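Local coordinates for okadaic acid binding protein 2-alpha (Halichondria okadai, PDB 4WRI), which binds the polyether toxin okadaic acid and is probably involved in accumulating this cytotoxin in the sponge, at residues A[18-23]-A[170-175]; A[22-27]-A[69-74]. One frame throughout, in Å; residues are numbered along the deposited sequence.

Interaction 1 (A[18-23]-A[170-175]); sequences RTVFRP and LFFFTD
A single methyl, Val-20 CG2, meets two consecutive phenylalanine rings, and the contact between the segments is wholly apolar. The methyl comes to the rim of Phe-172 close to the ring plane, with Val-20 CG2 3.6 Å from Phe-172 CE2. Toward the second ring the approach is slanting, and Val-20 CG2 stands 3.9 Å from Phe-173 CZ. With CG1 anti to the backbone N (chi1 175°), the valine leaves CG2 on the side of its own N, where both rings can reach it.

The rings also hold each other: Phe-172 CD2 lies 3.8 Å above the plane of Phe-173, displaced toward the rim.

Polar bonds lie around the contact, not across it. Thr-174 OG1 donates to Leu-170 O at 2.7 Å from above the carbonyl plane, one turn back. Phe-173 O takes a hydrogen bond from Trp-13 NE1, and Lys-16 NZ bonds Phe-172 O and Asp-175 O, so helix 11-27 grips this segment by polar bonds too.

Phe-173 also belongs to the okadaic acid pocket and touches the toxin. Around this buried junction of helices 11-27 and 169-174, Met-17 packs on both rings, Tyr-89 of helix 86-96 touches Val-20, and Val-186 and Arg-187, in a loop, touch Phe-172.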
loop_
_atom_site.group_PDB
_atom_site.type_symbol
_atom_site.label_atom_id
_atom_site.label_comp_id
_atom_site.label_asym_id
_atom_site.label_seq_id
_atom_site.Cartn_x
_atom_site.Cartn_y
_atom_site.Cartn_z
ATOM N N ARG A 18 -0.485 -10.863 -0.039
ATOM C CA ARG A 18 0.307 -11.267 1.120
ATOM C C ARG A 18 1.444 -10.278 1.341
ATOM O O ARG A 18 1.865 -10.043 2.477
ATOM C CB ARG A 18 0.868 -12.685 0.953
ATOM C CG ARG A 18 -0.213 -13.765 0.962
ATOM C CD ARG A 18 0.424 -15.151 1.121
ATOM N NE ARG A 18 1.164 -15.582 -0.066
ATOM C CZ ARG A 18 0.610 -16.118 -1.160
ATOM N NH1 ARG A 18 -0.707 -16.268 -1.267
ATOM N NH2 ARG A 18 1.410 -16.489 -2.157
ATOM N N THR A 19 1.945 -9.685 0.260
ATOM C CA THR A 19 3.034 -8.711 0.365
ATOM C C THR A 19 2.531 -7.411 1.017
ATOM O O THR A 19 3.256 -6.758 1.745
ATOM C CB THR A 19 3.657 -8.462 -1.025
ATOM O OG1 THR A 19 4.181 -9.711 -1.523
ATOM C CG2 THR A 19 4.780 -7.432 -0.977
ATOM N N VAL A 20 1.284 -7.048 0.751
ATOM C CA VAL A 20 0.662 -5.926 1.445
ATOM C C VAL A 20 0.510 -6.217 2.935
ATOM O O VAL A 20 0.785 -5.364 3.776
ATOM C CB VAL A 20 -0.731 -5.650 0.870
ATOM C CG1 VAL A 20 -1.439 -4.555 1.664
ATOM C CG2 VAL A 20 -0.646 -5.267 -0.610
ATOM N N PHE A 21 0.045 -7.417 3.271
ATOM C CA PHE A 21 -0.331 -7.751 4.643
ATOM C C PHE A 21 0.888 -7.976 5.536
ATOM O O PHE A 21 0.848 -7.663 6.746
ATOM C CB PHE A 21 -1.217 -9.003 4.630
ATOM C CG PHE A 21 -1.834 -9.342 5.964
ATOM C CD1 PHE A 21 -3.045 -8.782 6.356
ATOM C CD2 PHE A 21 -1.206 -10.230 6.826
ATOM C CE1 PHE A 21 -3.646 -9.131 7.575
ATOM C CE2 PHE A 21 -1.807 -10.580 8.063
ATOM C CZ PHE A 21 -3.014 -10.027 8.429
ATOM N N ARG A 22 1.957 -8.535 4.963
ATOM C CA ARG A 22 3.103 -8.968 5.774
ATOM C C ARG A 22 3.673 -7.904 6.730
ATOM O O ARG A 22 3.854 -8.213 7.906
ATOM C CB ARG A 22 4.203 -9.617 4.900
ATOM C CG ARG A 22 5.416 -10.156 5.703
ATOM C CD ARG A 22 5.057 -11.335 6.607
ATOM N NE ARG A 22 4.118 -12.276 5.981
ATOM C CZ ARG A 22 4.436 -13.218 5.093
ATOM N NH1 ARG A 22 5.699 -13.385 4.706
ATOM N NH2 ARG A 22 3.484 -14.000 4.581
ATOM N N PRO A 23 3.914 -6.674 6.248
ATOM C CA PRO A 23 4.476 -5.687 7.187
ATOM C C PRO A 23 3.521 -5.385 8.350
ATOM O O PRO A 23 3.990 -5.127 9.474
ATOM C CB PRO A 23 4.702 -4.451 6.314
ATOM C CG PRO A 23 4.778 -4.976 4.903
ATOM C CD PRO A 23 3.852 -6.167 4.863
ATOM N N LEU A 170 -1.980 1.014 -8.991
ATOM C CA LEU A 170 -3.234 0.429 -9.444
ATOM C C LEU A 170 -2.939 -0.897 -10.152
ATOM O O LEU A 170 -3.662 -1.882 -9.952
ATOM C CB LEU A 170 -3.997 1.402 -10.346
ATOM C CG LEU A 170 -5.376 0.882 -10.737
ATOM C CD1 LEU A 170 -6.241 0.721 -9.502
ATOM C CD2 LEU A 170 -5.995 1.863 -11.726
ATOM N N PHE A 171 -1.878 -0.944 -10.959
ATOM C CA PHE A 171 -1.431 -2.206 -11.550
ATOM C C PHE A 171 -1.167 -3.242 -10.465
ATOM O O PHE A 171 -1.617 -4.396 -10.537
ATOM C CB PHE A 171 -0.168 -1.993 -12.392
ATOM C CG PHE A 171 0.467 -3.269 -12.889
ATOM C CD1 PHE A 171 1.313 -4.017 -12.083
ATOM C CD2 PHE A 171 0.208 -3.724 -14.182
ATOM C CE1 PHE A 171 1.900 -5.191 -12.540
ATOM C CE2 PHE A 171 0.805 -4.900 -14.645
ATOM C CZ PHE A 171 1.635 -5.631 -13.823
ATOM N N PHE A 172 -0.412 -2.851 -9.453
ATOM C CA PHE A 172 -0.068 -3.768 -8.376
ATOM C C PHE A 172 -1.324 -4.355 -7.722
ATOM O O PHE A 172 -1.397 -5.565 -7.477
ATOM C CB PHE A 172 0.813 -3.062 -7.337
ATOM C CG PHE A 172 1.096 -3.915 -6.152
ATOM C CD1 PHE A 172 2.173 -4.770 -6.144
ATOM C CD2 PHE A 172 0.247 -3.893 -5.048
ATOM C CE1 PHE A 172 2.414 -5.599 -5.051
ATOM C CE2 PHE A 172 0.481 -4.716 -3.980
ATOM C CZ PHE A 172 1.562 -5.572 -3.969
ATOM N N PHE A 173 -2.306 -3.510 -7.425
ATOM C CA PHE A 173 -3.486 -3.970 -6.692
ATOM C C PHE A 173 -4.487 -4.734 -7.541
ATOM O O PHE A 173 -5.335 -5.420 -6.997
ATOM C CB PHE A 173 -4.188 -2.818 -5.950
ATOM C CG PHE A 173 -3.647 -2.585 -4.563
ATOM C CD1 PHE A 173 -4.074 -3.371 -3.497
ATOM C CD2 PHE A 173 -2.711 -1.591 -4.333
ATOM C CE1 PHE A 173 -3.569 -3.164 -2.211
ATOM C CE2 PHE A 173 -2.189 -1.390 -3.050
ATOM C CZ PHE A 173 -2.618 -2.184 -2.000
ATOM N N THR A 174 -4.378 -4.665 -8.866
ATOM C CA THR A 174 -5.412 -5.257 -9.722
ATOM C C THR A 174 -4.931 -6.254 -10.772
ATOM O O THR A 174 -5.688 -7.161 -11.120
ATOM C CB THR A 174 -6.248 -4.193 -10.438
ATOM O OG1 THR A 174 -5.417 -3.457 -11.343
ATOM C CG2 THR A 174 -6.911 -3.233 -9.432
ATOM N N ASP A 175 -3.719 -6.109 -11.297
ATOM C CA ASP A 175 -3.282 -7.004 -12.366
ATOM C C ASP A 175 -3.206 -8.465 -11.909
ATOM O O ASP A 175 -2.816 -8.754 -10.784
ATOM C CB ASP A 175 -1.935 -6.537 -12.948
ATOM C CG ASP A 175 -1.476 -7.423 -14.083
ATOM O OD1 ASP A 175 -1.965 -7.184 -15.214
ATOM O OD2 ASP A 175 -0.695 -8.353 -13.844
#

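Interaction 2 (A[22-27]-A[69-74]); sequences RPWDVE and VNHCNL
A cysteine sulfur resting obliquely against an indole is the odd feature here: Cys-72 SG sits 4.9 Å from the centroid of the six-membered ring of Trp-24, 41° off the ring normal. This is a sulfur-aromatic contact, neither squarely over the face nor at the edge, and its shortest approach is Cys-72 SG to Trp-24 CZ3 at 4.1 Å. A chi1 of -67° sets SG beside its backbone N and anti to the carbonyl carbon, which directs it at the indole.

His-71 meets the next carbon of the same benzo ring. His-71 NE2 lies near the indole plane, at the edge, 4.1 Å from Trp-24 CH2, and the two side chains cross at about a right angle. That nitrogen is hydrogen-bonded to Tyr-89 OH, which should limit rotation of the imidazole, and the stack of His-71 on His-67 braces the ring further.

The fold resembles paired EF-hands, with helix 11-27 in the place of an entering helix and strand 33-34 in its loop pairing antiparallel with 84-85. The two helices meet side chain to side chain: the nearest CA atoms, Trp-24 CA and Cys-72 CA, are 11.2 Å apart. Helix 61-72 has a wider pi-type turn at 69-72, and both residues that touch Trp-24 lie in it.

Trp-24 spans the gap as part of an aromatic cluster, meeting His-67, Phe-39 and Tyr-89 edge-to-face. The indole also touches the bound okadaic acid, so one side chain meets both helix 61-72 and the toxin. Cys-72 itself packs on Phe-39, His-67 and Leu-84.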
loop_
_atom_site.group_PDB
_atom_site.type_symbol
_atom_site.label_atom_id
_atom_site.label_comp_id
_atom_site.label_asym_id
_atom_site.label_seq_id
_atom_site.Cartn_x
_atom_site.Cartn_y
_atom_site.Cartn_z
ATOM N N ARG A 22 1.957 -8.535 4.963
ATOM C CA ARG A 22 3.103 -8.968 5.774
ATOM C C ARG A 22 3.673 -7.904 6.730
ATOM O O ARG A 22 3.854 -8.213 7.906
ATOM C CB ARG A 22 4.203 -9.617 4.900
ATOM C CG ARG A 22 5.416 -10.156 5.703
ATOM C CD ARG A 22 5.057 -11.335 6.607
ATOM N NE ARG A 22 4.118 -12.276 5.981
ATOM C CZ ARG A 22 4.436 -13.218 5.093
ATOM N NH1 ARG A 22 5.699 -13.385 4.706
ATOM N NH2 ARG A 22 3.484 -14.000 4.581
ATOM N N PRO A 23 3.914 -6.674 6.248
ATOM C CA PRO A 23 4.476 -5.687 7.187
ATOM C C PRO A 23 3.521 -5.385 8.350
ATOM O O PRO A 23 3.990 -5.127 9.474
ATOM C CB PRO A 23 4.702 -4.451 6.314
ATOM C CG PRO A 23 4.778 -4.976 4.903
ATOM C CD PRO A 23 3.852 -6.167 4.863
ATOM N N TRP A 24 2.210 -5.430 8.106
ATOM C CA TRP A 24 1.247 -5.217 9.177
ATOM C C TRP A 24 1.302 -6.371 10.165
ATOM O O TRP A 24 1.263 -6.173 11.371
ATOM C CB TRP A 24 -0.165 -5.101 8.625
ATOM C CG TRP A 24 -0.352 -4.033 7.583
ATOM C CD1 TRP A 24 0.391 -2.888 7.403
ATOM C CD2 TRP A 24 -1.383 -4.002 6.597
ATOM N NE1 TRP A 24 -0.126 -2.160 6.356
ATOM C CE2 TRP A 24 -1.197 -2.834 5.827
ATOM C CE3 TRP A 24 -2.426 -4.873 6.262
ATOM C CZ2 TRP A 24 -2.037 -2.496 4.759
ATOM C CZ3 TRP A 24 -3.263 -4.519 5.200
ATOM C CH2 TRP A 24 -3.054 -3.364 4.458
ATOM N N ASP A 25 1.373 -7.600 9.652
ATOM C CA ASP A 25 1.529 -8.775 10.505
ATOM C C ASP A 25 2.773 -8.584 11.386
ATOM O O ASP A 25 2.711 -8.796 12.603
ATOM C CB ASP A 25 1.641 -10.017 9.615
ATOM C CG ASP A 25 1.495 -11.329 10.363
ATOM O OD1 ASP A 25 1.387 -11.360 11.609
ATOM O OD2 ASP A 25 1.477 -12.365 9.656
ATOM N N VAL A 26 3.894 -8.212 10.777
ATOM C CA VAL A 26 5.123 -8.016 11.547
ATOM C C VAL A 26 4.950 -6.935 12.626
ATOM O O VAL A 26 5.341 -7.155 13.782
ATOM C CB VAL A 26 6.327 -7.732 10.618
ATOM C CG1 VAL A 26 7.564 -7.367 11.431
ATOM C CG2 VAL A 26 6.624 -8.973 9.758
ATOM N N GLU A 27 4.319 -5.818 12.272
ATOM C CA GLU A 27 4.028 -4.747 13.246
ATOM C C GLU A 27 3.259 -5.268 14.456
ATOM O O GLU A 27 3.497 -4.850 15.595
ATOM C CB GLU A 27 3.186 -3.632 12.627
ATOM C CG GLU A 27 3.908 -2.633 11.763
ATOM C CD GLU A 27 2.935 -1.594 11.236
ATOM O OE1 GLU A 27 2.463 -0.755 12.032
ATOM O OE2 GLU A 27 2.608 -1.630 10.031
ATOM N N VAL A 69 -11.583 -0.321 9.118
ATOM C CA VAL A 69 -12.987 -0.575 8.807
ATOM C C VAL A 69 -13.193 -0.716 7.301
ATOM O O VAL A 69 -13.755 -1.702 6.833
ATOM C CB VAL A 69 -13.899 0.559 9.366
ATOM C CG1 VAL A 69 -15.364 0.349 8.953
ATOM C CG2 VAL A 69 -13.775 0.620 10.868
ATOM N N ASN A 70 -12.740 0.264 6.528
ATOM C CA ASN A 70 -13.082 0.330 5.107
ATOM C C ASN A 70 -12.211 -0.486 4.160
ATOM O O ASN A 70 -12.711 -1.083 3.206
ATOM C CB ASN A 70 -13.118 1.791 4.631
ATOM C CG ASN A 70 -14.245 2.580 5.256
ATOM O OD1 ASN A 70 -15.319 2.049 5.529
ATOM N ND2 ASN A 70 -14.013 3.867 5.467
ATOM N N HIS A 71 -10.906 -0.502 4.400
ATOM C CA HIS A 71 -9.996 -1.233 3.517
ATOM C C HIS A 71 -9.889 -2.685 3.938
ATOM O O HIS A 71 -10.056 -3.600 3.115
ATOM C CB HIS A 71 -8.597 -0.598 3.508
ATOM C CG HIS A 71 -7.595 -1.327 2.657
ATOM N ND1 HIS A 71 -7.314 -0.972 1.354
ATOM C CD2 HIS A 71 -6.806 -2.400 2.930
ATOM C CE1 HIS A 71 -6.397 -1.791 0.862
ATOM N NE2 HIS A 71 -6.083 -2.677 1.797
ATOM N N CYS A 72 -9.601 -2.904 5.213
ATOM C CA CYS A 72 -9.385 -4.266 5.686
ATOM C C CYS A 72 -10.646 -5.088 5.865
ATOM O O CYS A 72 -10.602 -6.303 5.695
ATOM C CB CYS A 72 -8.625 -4.252 7.001
ATOM S SG CYS A 72 -6.951 -3.657 6.849
ATOM N N ASN A 73 -11.743 -4.437 6.220
ATOM C CA ASN A 73 -12.950 -5.146 6.638
ATOM C C ASN A 73 -14.185 -4.746 5.859
ATOM O O ASN A 73 -15.304 -4.923 6.353
ATOM C CB ASN A 73 -13.181 -4.954 8.130
ATOM C CG ASN A 73 -12.180 -5.723 8.957
ATOM O OD1 ASN A 73 -11.319 -5.143 9.628
ATOM N ND2 ASN A 73 -12.255 -7.042 8.886
ATOM N N LEU A 74 -13.991 -4.221 4.649
ATOM C CA LEU A 74 -15.058 -4.043 3.662
ATOM C C LEU A 74 -16.156 -3.100 4.116
ATOM O O LEU A 74 -17.301 -3.213 3.655
ATOM C CB LEU A 74 -15.652 -5.400 3.249
ATOM C CG LEU A 74 -14.624 -6.386 2.676
ATOM C CD1 LEU A 74 -15.225 -7.761 2.334
ATOM C CD2 LEU A 74 -13.946 -5.751 1.460
#

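How the interactions relate
From the N terminus the chain first forms helix 11-27, from which both contacts start; their segments overlap at Arg-22 and Pro-23. Interaction 2 closes first: 22-27 meets 69-74 after 41 intervening residues, which include strand 33-34 and helix 42-47. Interaction 1 closes last, when 170-175 returns to 18-23 across 146 residues. The shorter loop is therefore nested inside the longer one, apart from the last residues of helix 11-27 that the two share. Their centres are 11 Å apart, and helix 86-96 adjoins both. Together they tie helix 61-72 and the late helix 169-174 to one N-terminal helix, beside the okadaic acid site.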